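Local coordinates for protein FeoA (Thermococcus thioreducens, PDB 3E19) that probably takes part in regulating ferrous iron uptake, as a small metal-binding, SH3-like beta-barrel protein of the FeoA family, at residues C[5-10]-C[67-72]; C[20-25]-C[71-76]; C[32-37]-C[62-67]; C[40-45]-C[53-58]. All coordinates share one frame; numbering follows the deposited sequence.

Contact 1. Residues C[5-10]-C[67-72]; sequences VPLSEM and GLAGRV
Leu7 and Val72 meet through both backbone and side chain. The amide of Leu7 gives its N-H to the carbonyl of Val72, Leu7 N to Val72 O 2.8 Å. The same oxygen takes a CA-H...O contact from Pro6, whose CA lies 3.2 Å from Val72 O, so one carbonyl holds two successive residues. One residue further on, Ser8 N makes a weak hydrogen bond of 3.4 Å to Ala69 O, an oxygen that also accepts the N-H of Val72 inside its own type I turn, Ala69 to Val72. Beside these bonds the CB atoms of Leu7 and Val72 pack at 3.9 Å. With CG of Leu7 anti to the backbone N (chi1 167°), its branch runs past the methyl of Ala69, CG to CB 4.1 Å, and on into the barrel interior against Ile42 and Val44. Ser8 OG, for its part, rests 3.5 Å from CA of Gly70. Behind this shell, the 3-10 turn 7-9 presents the donors, the turn Ala69 to Val72 that follows helix 66-69 presents the acceptors, and Leu31 of helix 24-32 backs Val72. The contact is therefore polar along the backbone and apolar inward: the amide of buried Leu7 is satisfied where the first strand gives way to the 3-10 turn, while its side chain enters the hydrophobic core.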
loop_
_atom_site.group_PDB
_atom_site.type_symbol
_atom_site.label_atom_id
_atom_site.label_comp_id
_atom_site.label_asym_id
_atom_site.label_seq_id
_atom_site.Cartn_x
_atom_site.Cartn_y
_atom_site.Cartn_z
ATOM N N VAL C 5 -28.239 13.649 -19.303
ATOM C CA VAL C 5 -27.622 12.745 -20.291
ATOM C C VAL C 5 -26.775 11.715 -19.599
ATOM O O VAL C 5 -26.330 11.969 -18.485
ATOM C CB VAL C 5 -26.722 13.540 -21.239
ATOM C CG1 VAL C 5 -27.565 14.520 -22.065
ATOM C CG2 VAL C 5 -25.638 14.226 -20.496
ATOM N N PRO C 6 -26.564 10.548 -20.237
ATOM C CA PRO C 6 -25.614 9.583 -19.709
ATOM C C PRO C 6 -24.189 10.107 -19.730
ATOM O O PRO C 6 -23.797 10.883 -20.609
ATOM C CB PRO C 6 -25.766 8.374 -20.652
ATOM C CG PRO C 6 -27.070 8.592 -21.349
ATOM C CD PRO C 6 -27.197 10.056 -21.477
ATOM N N LEU C 7 -23.399 9.685 -18.757
ATOM C CA LEU C 7 -22.045 10.160 -18.679
ATOM C C LEU C 7 -21.327 9.812 -19.978
ATOM O O LEU C 7 -20.494 10.576 -20.413
ATOM C CB LEU C 7 -21.356 9.563 -17.467
ATOM C CG LEU C 7 -19.849 9.673 -17.348
ATOM C CD1 LEU C 7 -19.507 11.103 -17.323
ATOM C CD2 LEU C 7 -19.425 8.931 -16.069
ATOM N N SER C 8 -21.668 8.677 -20.584
ATOM C CA SER C 8 -21.113 8.237 -21.895
ATOM C C SER C 8 -21.265 9.248 -23.030
ATOM O O SER C 8 -20.525 9.166 -24.026
ATOM C CB SER C 8 -21.761 6.921 -22.317
ATOM O OG SER C 8 -23.177 7.044 -22.411
ATOM N N GLU C 9 -22.210 10.182 -22.900
ATOM C CA GLU C 9 -22.455 11.187 -23.914
ATOM C C GLU C 9 -21.824 12.529 -23.622
ATOM O O GLU C 9 -21.971 13.437 -24.407
ATOM C CB GLU C 9 -23.965 11.333 -24.189
ATOM C CG GLU C 9 -24.470 10.124 -24.896
ATOM C CD GLU C 9 -25.984 10.001 -24.941
ATOM O OE1 GLU C 9 -26.692 11.024 -24.799
ATOM O OE2 GLU C 9 -26.443 8.841 -25.123
ATOM N N MET C 10 -21.079 12.645 -22.531
ATOM C CA MET C 10 -20.521 13.917 -22.146
ATOM C C MET C 10 -19.088 14.040 -22.641
ATOM O O MET C 10 -18.390 13.074 -22.827
ATOM C CB MET C 10 -20.553 14.065 -20.636
ATOM C CG MET C 10 -21.945 14.156 -20.117
ATOM S SD MET C 10 -21.953 14.158 -18.321
ATOM C CE MET C 10 -21.297 15.811 -17.990
ATOM N N GLY C 67 -19.437 1.754 -21.885
ATOM C CA GLY C 67 -20.581 0.909 -21.456
ATOM C C GLY C 67 -21.066 1.185 -20.040
ATOM O O GLY C 67 -22.258 1.457 -19.829
ATOM N N LEU C 68 -20.154 1.149 -19.060
ATOM C CA LEU C 68 -20.542 1.394 -17.680
ATOM C C LEU C 68 -20.996 2.846 -17.490
ATOM O O LEU C 68 -21.956 3.097 -16.737
ATOM C CB LEU C 68 -19.433 1.030 -16.670
ATOM C CG LEU C 68 -19.873 1.006 -15.199
ATOM C CD1 LEU C 68 -21.073 0.065 -14.903
ATOM C CD2 LEU C 68 -18.707 0.671 -14.270
ATOM N N ALA C 69 -20.337 3.763 -18.187
ATOM C CA ALA C 69 -20.671 5.181 -18.192
ATOM C C ALA C 69 -22.096 5.487 -18.731
ATOM O O ALA C 69 -22.727 6.445 -18.305
ATOM C CB ALA C 69 -19.623 5.955 -18.965
ATOM N N GLY C 70 -22.626 4.634 -19.597
ATOM C CA GLY C 70 -24.019 4.690 -20.007
ATOM C C GLY C 70 -25.048 4.506 -18.912
ATOM O O GLY C 70 -26.212 4.903 -19.053
ATOM N N ARG C 71 -24.643 3.892 -17.816
ATOM C CA ARG C 71 -25.494 3.733 -16.671
ATOM C C ARG C 71 -25.522 4.916 -15.719
ATOM O O ARG C 71 -26.327 4.898 -14.766
ATOM C CB ARG C 71 -25.071 2.540 -15.819
ATOM C CG ARG C 71 -24.899 1.274 -16.576
ATOM C CD ARG C 71 -26.142 0.667 -17.132
ATOM N NE ARG C 71 -25.801 -0.750 -17.302
ATOM C CZ ARG C 71 -26.422 -1.786 -16.734
ATOM N NH1 ARG C 71 -27.507 -1.621 -15.984
ATOM N NH2 ARG C 71 -25.975 -3.018 -16.973
ATOM N N VAL C 72 -24.657 5.916 -15.931
ATOM C CA VAL C 72 -24.611 7.060 -15.059
ATOM C C VAL C 72 -25.406 8.231 -15.696
ATOM O O VAL C 72 -24.981 8.768 -16.699
ATOM C CB VAL C 72 -23.173 7.453 -14.741
ATOM C CG1 VAL C 72 -23.131 8.601 -13.768
ATOM C CG2 VAL C 72 -22.416 6.279 -14.208
#

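Contact 2. Residues C[20-25]-C[71-76]; sequences NILGGH and RVMVRK
Asn20 and Met73 form an antiparallel hydrogen-bonded pair. Its strong half is Met73 N to Asn20 O, 2.9 Å and nearly straight (167° at the hydrogen); the return bond from Asn20 N to Met73 O is weak. Leu22 extends the ladder beyond the strand end, its N donating to Arg71 O at 2.8 Å. The tighter apolar packing is on the face of Asn20 and Met73, where the Leu22 and Met73 side chains cross obliquely, CD2 of Leu22 against CG of Met73 at 3.9 Å. Met73 is bent at chi2 (-57°) and again at chi3, which turns its thioether away toward Pro6. A serine in place of Leu22 would probably uncover the Met73 CG and leave a gap beside the Arg71 backbone. The solvent side is looser: the exposed Arg71 side chain, bent at chi2, runs along the carbonyl of Leu22, and NH1 makes only a weak bond to Leu22 O (3.3 Å). CA of Gly23 lies at the guanidinium edge, 3.3 Å from NH1; a CB there would fall on NH1, and the backbone angles of Gly23 in any case call for glycine. On the opposite face, Ile21 and Val72 point inward and both meet Leu31 of helix 24-32. The pairing thus places strand 72-76 between strands 15-21 and 4-6, with helix 24-32 packed against the inner face.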
loop_
_atom_site.group_PDB
_atom_site.type_symbol
_atom_site.label_atom_id
_atom_site.label_comp_id
_atom_site.label_asym_id
_atom_site.label_seq_id
_atom_site.Cartn_x
_atom_site.Cartn_y
_atom_site.Cartn_z
ATOM N N ASN C 20 -28.938 9.631 -11.286
ATOM C CA ASN C 20 -29.456 8.275 -11.256
ATOM C C ASN C 20 -28.422 7.298 -11.750
ATOM O O ASN C 20 -27.709 7.614 -12.652
ATOM C CB ASN C 20 -30.635 8.154 -12.199
ATOM C CG ASN C 20 -31.517 6.970 -11.894
ATOM O OD1 ASN C 20 -32.354 7.027 -10.976
ATOM N ND2 ASN C 20 -31.406 5.931 -12.697
ATOM N N ILE C 21 -28.375 6.122 -11.156
ATOM C CA ILE C 21 -27.566 5.033 -11.631
ATOM C C ILE C 21 -28.538 3.985 -12.166
ATOM O O ILE C 21 -29.404 3.553 -11.428
ATOM C CB ILE C 21 -26.769 4.401 -10.459
ATOM C CG1 ILE C 21 -25.868 5.422 -9.782
ATOM C CG2 ILE C 21 -25.964 3.198 -10.951
ATOM C CD1 ILE C 21 -24.964 6.215 -10.728
ATOM N N LEU C 22 -28.408 3.588 -13.428
ATOM C CA LEU C 22 -29.288 2.574 -14.040
ATOM C C LEU C 22 -28.736 1.180 -13.754
ATOM O O LEU C 22 -27.554 0.961 -13.903
ATOM C CB LEU C 22 -29.377 2.757 -15.570
ATOM C CG LEU C 22 -29.632 4.201 -16.088
ATOM C CD1 LEU C 22 -29.540 4.329 -17.613
ATOM C CD2 LEU C 22 -30.947 4.779 -15.576
ATOM N N GLY C 23 -29.596 0.251 -13.323
ATOM C CA GLY C 23 -29.250 -1.179 -13.268
ATOM C C GLY C 23 -29.112 -1.868 -11.921
ATOM O O GLY C 23 -28.549 -2.973 -11.823
ATOM N N GLY C 24 -29.644 -1.276 -10.870
ATOM C CA GLY C 24 -29.537 -1.904 -9.569
ATOM C C GLY C 24 -28.145 -2.385 -9.159
ATOM O O GLY C 24 -27.147 -1.731 -9.446
ATOM N N HIS C 25 -28.106 -3.574 -8.546
ATOM C CA HIS C 25 -27.092 -3.994 -7.572
ATOM C C HIS C 25 -25.641 -3.985 -7.971
ATOM O O HIS C 25 -24.834 -3.277 -7.348
ATOM N N ARG C 71 -24.643 3.892 -17.816
ATOM C CA ARG C 71 -25.494 3.733 -16.671
ATOM C C ARG C 71 -25.522 4.916 -15.719
ATOM O O ARG C 71 -26.327 4.898 -14.766
ATOM C CB ARG C 71 -25.071 2.540 -15.819
ATOM C CG ARG C 71 -24.899 1.274 -16.576
ATOM C CD ARG C 71 -26.142 0.667 -17.132
ATOM N NE ARG C 71 -25.801 -0.750 -17.302
ATOM C CZ ARG C 71 -26.422 -1.786 -16.734
ATOM N NH1 ARG C 71 -27.507 -1.621 -15.984
ATOM N NH2 ARG C 71 -25.975 -3.018 -16.973
ATOM N N VAL C 72 -24.657 5.916 -15.931
ATOM C CA VAL C 72 -24.611 7.060 -15.059
ATOM C C VAL C 72 -25.406 8.231 -15.696
ATOM O O VAL C 72 -24.981 8.768 -16.699
ATOM C CB VAL C 72 -23.173 7.453 -14.741
ATOM C CG1 VAL C 72 -23.131 8.601 -13.768
ATOM C CG2 VAL C 72 -22.416 6.279 -14.208
ATOM N N MET C 73 -26.561 8.616 -15.142
ATOM C CA MET C 73 -27.322 9.749 -15.711
ATOM C C MET C 73 -26.929 11.011 -14.983
ATOM O O MET C 73 -26.944 11.071 -13.743
ATOM C CB MET C 73 -28.858 9.525 -15.550
ATOM C CG MET C 73 -29.378 8.317 -16.292
ATOM S SD MET C 73 -28.996 8.419 -18.071
ATOM C CE MET C 73 -29.596 10.142 -18.340
ATOM N N VAL C 74 -26.606 12.039 -15.719
ATOM C CA VAL C 74 -26.001 13.209 -15.142
ATOM C C VAL C 74 -26.843 14.406 -15.575
ATOM O O VAL C 74 -27.252 14.486 -16.746
ATOM C CB VAL C 74 -24.567 13.343 -15.641
ATOM C CG1 VAL C 74 -23.852 14.572 -15.055
ATOM C CG2 VAL C 74 -23.813 12.063 -15.285
ATOM N N ARG C 75 -27.088 15.327 -14.658
ATOM C CA ARG C 75 -27.592 16.641 -15.061
ATOM C C ARG C 75 -26.427 17.602 -15.233
ATOM O O ARG C 75 -25.641 17.785 -14.316
ATOM C CB ARG C 75 -28.589 17.180 -14.059
ATOM C CG ARG C 75 -28.114 17.407 -12.630
ATOM C CD ARG C 75 -29.353 17.858 -11.805
ATOM N NE ARG C 75 -29.815 19.200 -12.161
ATOM C CZ ARG C 75 -30.988 19.738 -11.786
ATOM N NH1 ARG C 75 -31.270 20.981 -12.156
ATOM N NH2 ARG C 75 -31.910 19.028 -11.122
ATOM N N LYS C 76 -26.290 18.159 -16.438
ATOM C CA LYS C 76 -25.204 19.086 -16.751
ATOM C C LYS C 76 -25.371 20.370 -15.986
ATOM O O LYS C 76 -26.505 20.828 -15.725
ATOM C CB LYS C 76 -25.156 19.389 -18.244
ATOM C CG LYS C 76 -24.673 18.184 -19.048
ATOM C CD LYS C 76 -24.683 18.427 -20.584
ATOM C CE LYS C 76 -23.384 19.058 -21.075
ATOM N NZ LYS C 76 -23.316 19.007 -22.598
#

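Contact 3. Residues C[32-37]-C[62-67]; sequences VSMGLT and FAIGKG
Phe62 lays one face of its ring over Met34. CG of Met34 sits 3.5 Å above the ring plane, offset toward the rim, and makes a CH-pi contact 3.9 Å from the centroid. Its sulfur lies further out, SD 5.1 Å from the centroid and 42° off the ring normal, an oblique Met-aromatic approach. The far end of the ring comes near the backbone of residues 33-34, with CZ 3.9 Å from Ser33 O. An alanine here would probably uncover CB and CG of Met34 and remove the CH-pi contact, leaving the thioether chain freer to turn. The chain of Met34 is extended at chi2 and bends at chi3 (-79°), which carries SD past the ring toward the strand, 3.8 Å from the carbonyl oxygen of Ala63. Met34 stands in the loop that leaves helix 24-32: Gly35, with positive phi, is the C-prime residue of a Schellman motif in which Gly35 N bonds to Val32 O and Leu36 N to Leu31 O. This helix stop sets Met34 and Leu36 on the side of strand 60-64. Ile64 receives both. CG1 of Ile64 is anti to the backbone N (chi1 -174°), and its terminal CD1 meets CD1 of Leu36 tip to tip at 3.7 Å, while CE of Met34 lies 3.9 Å from the same CD1 of Ile64. Ile64 is buried, with Leu31 packed against it as well. Gly65 then occupies the N-cap position of helix 66-69, and its N-H is bonded to Glu9 of the second subunit, a residue that also packs on Met34 and Ile64; Phe62 reaches Val32 of the third subunit.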
loop_
_atom_site.group_PDB
_atom_site.type_symbol
_atom_site.label_atom_id
_atom_site.label_comp_id
_atom_site.label_asym_id
_atom_site.label_seq_id
_atom_site.Cartn_x
_atom_site.Cartn_y
_atom_site.Cartn_z
ATOM N N VAL C 32 -20.010 3.044 -7.344
ATOM C CA VAL C 32 -19.865 3.818 -6.113
ATOM C C VAL C 32 -18.379 3.910 -5.766
ATOM O O VAL C 32 -17.944 4.890 -5.202
ATOM C CB VAL C 32 -20.643 3.191 -4.960
ATOM C CG1 VAL C 32 -20.016 1.841 -4.616
ATOM C CG2 VAL C 32 -20.646 4.122 -3.728
ATOM N N SER C 33 -17.591 2.924 -6.188
ATOM C CA SER C 33 -16.147 2.919 -5.956
ATOM C C SER C 33 -15.383 3.977 -6.777
ATOM O O SER C 33 -14.199 4.226 -6.537
ATOM C CB SER C 33 -15.564 1.490 -6.118
ATOM O OG SER C 33 -15.300 1.114 -7.465
ATOM N N MET C 34 -16.066 4.621 -7.719
ATOM C CA MET C 34 -15.485 5.769 -8.455
ATOM C C MET C 34 -16.179 7.049 -8.031
ATOM O O MET C 34 -16.106 8.084 -8.722
ATOM C CB MET C 34 -15.636 5.577 -9.961
ATOM C CG MET C 34 -14.638 4.591 -10.562
ATOM S SD MET C 34 -14.917 4.305 -12.356
ATOM C CE MET C 34 -16.290 3.172 -12.204
ATOM N N GLY C 35 -16.880 6.966 -6.900
ATOM C CA GLY C 35 -17.617 8.106 -6.350
ATOM C C GLY C 35 -18.921 8.401 -7.089
ATOM O O GLY C 35 -19.572 9.415 -6.810
ATOM N N LEU C 36 -19.321 7.527 -8.028
ATOM C CA LEU C 36 -20.508 7.774 -8.864
ATOM C C LEU C 36 -21.788 7.226 -8.197
ATOM O O LEU C 36 -22.137 6.039 -8.305
ATOM C CB LEU C 36 -20.286 7.255 -10.271
ATOM C CG LEU C 36 -19.112 7.861 -11.011
ATOM C CD1 LEU C 36 -18.771 7.050 -12.279
ATOM C CD2 LEU C 36 -19.409 9.340 -11.303
ATOM N N THR C 37 -22.397 8.125 -7.429
ATOM C CA THR C 37 -23.631 7.947 -6.697
ATOM C C THR C 37 -24.437 9.265 -6.856
ATOM O O THR C 37 -23.844 10.319 -7.092
ATOM C CB THR C 37 -23.307 7.694 -5.165
ATOM O OG1 THR C 37 -24.457 7.343 -4.465
ATOM C CG2 THR C 37 -22.788 8.885 -4.512
ATOM N N PHE C 62 -10.493 8.986 -12.459
ATOM C CA PHE C 62 -10.832 7.630 -12.797
ATOM C C PHE C 62 -10.988 7.471 -14.297
ATOM O O PHE C 62 -11.427 8.383 -14.974
ATOM C CB PHE C 62 -12.156 7.220 -12.111
ATOM C CG PHE C 62 -12.042 7.100 -10.651
ATOM C CD1 PHE C 62 -11.395 5.998 -10.093
ATOM C CD2 PHE C 62 -12.537 8.106 -9.808
ATOM C CE1 PHE C 62 -11.230 5.890 -8.708
ATOM C CE2 PHE C 62 -12.385 7.979 -8.431
ATOM C CZ PHE C 62 -11.732 6.854 -7.893
ATOM N N ALA C 63 -10.713 6.274 -14.798
ATOM C CA ALA C 63 -11.075 5.888 -16.172
ATOM C C ALA C 63 -12.300 5.015 -16.076
ATOM O O ALA C 63 -12.382 4.103 -15.206
ATOM C CB ALA C 63 -9.960 5.110 -16.820
ATOM N N ILE C 64 -13.266 5.274 -16.944
ATOM C CA ILE C 64 -14.446 4.463 -16.997
ATOM C C ILE C 64 -14.724 4.078 -18.439
ATOM O O ILE C 64 -14.407 4.833 -19.359
ATOM C CB ILE C 64 -15.644 5.260 -16.356
ATOM C CG1 ILE C 64 -16.891 4.401 -16.255
ATOM C CG2 ILE C 64 -15.909 6.636 -17.063
ATOM C CD1 ILE C 64 -17.949 5.022 -15.272
ATOM N N GLY C 65 -15.289 2.897 -18.642
ATOM C CA GLY C 65 -15.627 2.450 -19.971
ATOM C C GLY C 65 -16.912 3.095 -20.401
ATOM O O GLY C 65 -17.756 3.407 -19.562
ATOM N N LYS C 66 -17.073 3.285 -21.704
ATOM C CA LYS C 66 -18.303 3.859 -22.251
ATOM C C LYS C 66 -19.536 3.076 -21.859
ATOM O O LYS C 66 -20.604 3.660 -21.573
ATOM C CB LYS C 66 -18.248 3.927 -23.789
ATOM C CG LYS C 66 -17.361 5.023 -24.321
ATOM C CD LYS C 66 -17.942 5.733 -25.526
ATOM C CE LYS C 66 -17.491 7.221 -25.544
ATOM N NZ LYS C 66 -17.215 7.731 -26.934
ATOM N N GLY C 67 -19.437 1.754 -21.885
ATOM C CA GLY C 67 -20.581 0.909 -21.456
ATOM C C GLY C 67 -21.066 1.185 -20.040
ATOM O O GLY C 67 -22.258 1.457 -19.829
#

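Contact 4. Residues C[40-45]-C[53-58]; sequences ATIQVL and IIISVG
Ile42 carries CG1 anti to its backbone N (chi1 165°), which swings CD1 across the strand gap toward Ile55. Ile55 has its own CG1 between backbone N and carbonyl carbon (chi1 64°), leaving CG2 anti to the carbonyl carbon and facing Ile42. The two side chains cross with CD1 of Ile42 wedged against both branches of Ile55, 3.4 Å from CG2 and 3.5 Å from CD1, tighter than ordinary van der Waals contact. Further along the same inward face, CG1 of Val44 meets CG2 of Ile53 at 3.9 Å; at the other end the methyl of Ala40 touches CG1 of Val57. The backbones are joined by an antiparallel ladder. Gln43 and Ser56 are a hydrogen-bonded pair, Gln43 N to Ser56 O 3.0 Å and Ser56 N to Gln43 O 2.8 Å. Leu45 N continues it to Ile54 O at 2.8 Å. On the outer face Leu45 leans over the neighbouring strand, CD1 4.1 Å from CB of Ser56, so the aliphatic end of one residue shelters the stem of the other. The short strand axes come within 4.5 Å at 145°, the strong twist of a barrel hairpin. Strand 41-46 continues to 15-21 through backbone hydrogen bonding between Ile42 and Gly16, and 53-57 to 60-64 through Ile53 and Ile64, while Leu7 and Leu36 close over the inner face at Ile42.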
loop_
_atom_site.group_PDB
_atom_site.type_symbol
_atom_site.label_atom_id
_atom_site.label_comp_id
_atom_site.label_asym_id
_atom_site.label_seq_id
_atom_site.Cartn_x
_atom_site.Cartn_y
_atom_site.Cartn_z
ATOM N N ALA C 40 -23.124 13.310 -6.406
ATOM C CA ALA C 40 -21.726 13.590 -6.705
ATOM C C ALA C 40 -21.595 14.416 -7.977
ATOM O O ALA C 40 -22.412 14.272 -8.885
ATOM C CB ALA C 40 -20.905 12.239 -6.829
ATOM N N THR C 41 -20.553 15.270 -8.023
ATOM C CA THR C 41 -20.226 16.094 -9.181
ATOM C C THR C 41 -19.069 15.449 -9.929
ATOM O O THR C 41 -18.125 14.931 -9.345
ATOM C CB THR C 41 -19.910 17.530 -8.761
ATOM O OG1 THR C 41 -21.060 18.075 -8.100
ATOM C CG2 THR C 41 -19.511 18.424 -9.935
ATOM N N ILE C 42 -19.211 15.424 -11.230
ATOM C CA ILE C 42 -18.253 14.814 -12.101
ATOM C C ILE C 42 -17.796 15.856 -13.121
ATOM O O ILE C 42 -18.608 16.660 -13.605
ATOM C CB ILE C 42 -18.860 13.514 -12.748
ATOM C CG1 ILE C 42 -18.049 13.033 -13.950
ATOM C CG2 ILE C 42 -20.291 13.659 -13.173
ATOM C CD1 ILE C 42 -18.285 11.611 -14.185
ATOM N N GLN C 43 -16.495 15.858 -13.408
ATOM C CA GLN C 43 -15.965 16.527 -14.573
ATOM C C GLN C 43 -15.336 15.545 -15.513
ATOM O O GLN C 43 -14.558 14.679 -15.105
ATOM C CB GLN C 43 -14.910 17.563 -14.222
ATOM C CG GLN C 43 -14.520 18.431 -15.441
ATOM C CD GLN C 43 -13.383 19.387 -15.115
ATOM O OE1 GLN C 43 -12.681 19.889 -16.014
ATOM N NE2 GLN C 43 -13.162 19.611 -13.823
ATOM N N VAL C 44 -15.670 15.712 -16.787
ATOM C CA VAL C 44 -15.119 14.893 -17.823
ATOM C C VAL C 44 -13.839 15.572 -18.290
ATOM O O VAL C 44 -13.864 16.763 -18.627
ATOM C CB VAL C 44 -16.095 14.744 -18.949
ATOM C CG1 VAL C 44 -15.480 13.843 -20.047
ATOM C CG2 VAL C 44 -17.410 14.171 -18.351
ATOM N N LEU C 45 -12.740 14.818 -18.247
ATOM C CA LEU C 45 -11.408 15.337 -18.579
ATOM C C LEU C 45 -10.957 14.932 -19.980
ATOM O O LEU C 45 -10.305 15.701 -20.643
ATOM C CB LEU C 45 -10.374 14.843 -17.573
ATOM C CG LEU C 45 -10.583 15.178 -16.099
ATOM C CD1 LEU C 45 -9.347 14.816 -15.337
ATOM C CD2 LEU C 45 -10.879 16.641 -15.891
ATOM N N ILE C 53 -13.303 6.893 -20.940
ATOM C CA ILE C 53 -13.503 8.274 -20.510
ATOM C C ILE C 53 -12.717 8.506 -19.236
ATOM O O ILE C 53 -12.785 7.690 -18.296
ATOM C CB ILE C 53 -15.008 8.516 -20.237
ATOM C CG1 ILE C 53 -15.827 8.085 -21.454
ATOM C CG2 ILE C 53 -15.273 9.970 -19.899
ATOM C CD1 ILE C 53 -17.330 8.246 -21.265
ATOM N N ILE C 54 -12.028 9.628 -19.156
ATOM C CA ILE C 54 -11.333 9.988 -17.938
ATOM C C ILE C 54 -12.138 11.061 -17.246
ATOM O O ILE C 54 -12.405 12.103 -17.837
ATOM C CB ILE C 54 -9.908 10.503 -18.222
ATOM C CG1 ILE C 54 -9.138 9.478 -19.065
ATOM C CG2 ILE C 54 -9.172 10.919 -16.927
ATOM C CD1 ILE C 54 -9.048 8.043 -18.489
ATOM N N ILE C 55 -12.514 10.803 -15.994
ATOM C CA ILE C 55 -13.271 11.740 -15.185
ATOM C C ILE C 55 -12.535 12.113 -13.907
ATOM O O ILE C 55 -11.620 11.419 -13.454
ATOM C CB ILE C 55 -14.680 11.169 -14.776
ATOM C CG1 ILE C 55 -14.523 9.930 -13.879
ATOM C CG2 ILE C 55 -15.509 10.777 -16.025
ATOM C CD1 ILE C 55 -15.850 9.274 -13.319
ATOM N N SER C 56 -13.006 13.193 -13.294
ATOM C CA SER C 56 -12.583 13.597 -11.981
ATOM C C SER C 56 -13.824 13.721 -11.079
ATOM O O SER C 56 -14.816 14.388 -11.448
ATOM C CB SER C 56 -11.858 14.920 -12.111
ATOM O OG SER C 56 -11.673 15.530 -10.864
ATOM N N VAL C 57 -13.767 13.045 -9.930
ATOM C CA VAL C 57 -14.833 13.033 -8.892
ATOM C C VAL C 57 -14.183 13.341 -7.545
ATOM O O VAL C 57 -13.301 12.626 -7.105
ATOM C CB VAL C 57 -15.589 11.695 -8.836
ATOM C CG1 VAL C 57 -16.877 11.815 -7.958
ATOM C CG2 VAL C 57 -15.985 11.274 -10.203
ATOM N N GLY C 58 -14.578 14.466 -6.938
ATOM C CA GLY C 58 -14.029 14.882 -5.660
ATOM C C GLY C 58 -12.540 15.067 -5.703
ATOM O O GLY C 58 -11.844 14.768 -4.709
#

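From the N terminus, strand 4-6 and the 3-10 turn after it enter contact 1, which closes the longest loop by bringing residues 5-10 to 67-72, near the C terminus. Contact 2 starts inside that loop but runs past its end, overlapping it on Arg71 and Val72, and ties strand 15-21 to the last strand. Contact 3 nests within the loops of both, joining the loop after helix 24-32 to strand 60-64, and contact 4 nests within all three as the hairpin 41-46/53-57. Contacts 1 and 4 lie on opposite sides of the chain's centre, yet Leu7 meets Ile42 and Val44 in the core; Leu36 of contact 3 reaches Val72 of contacts 1 and 2.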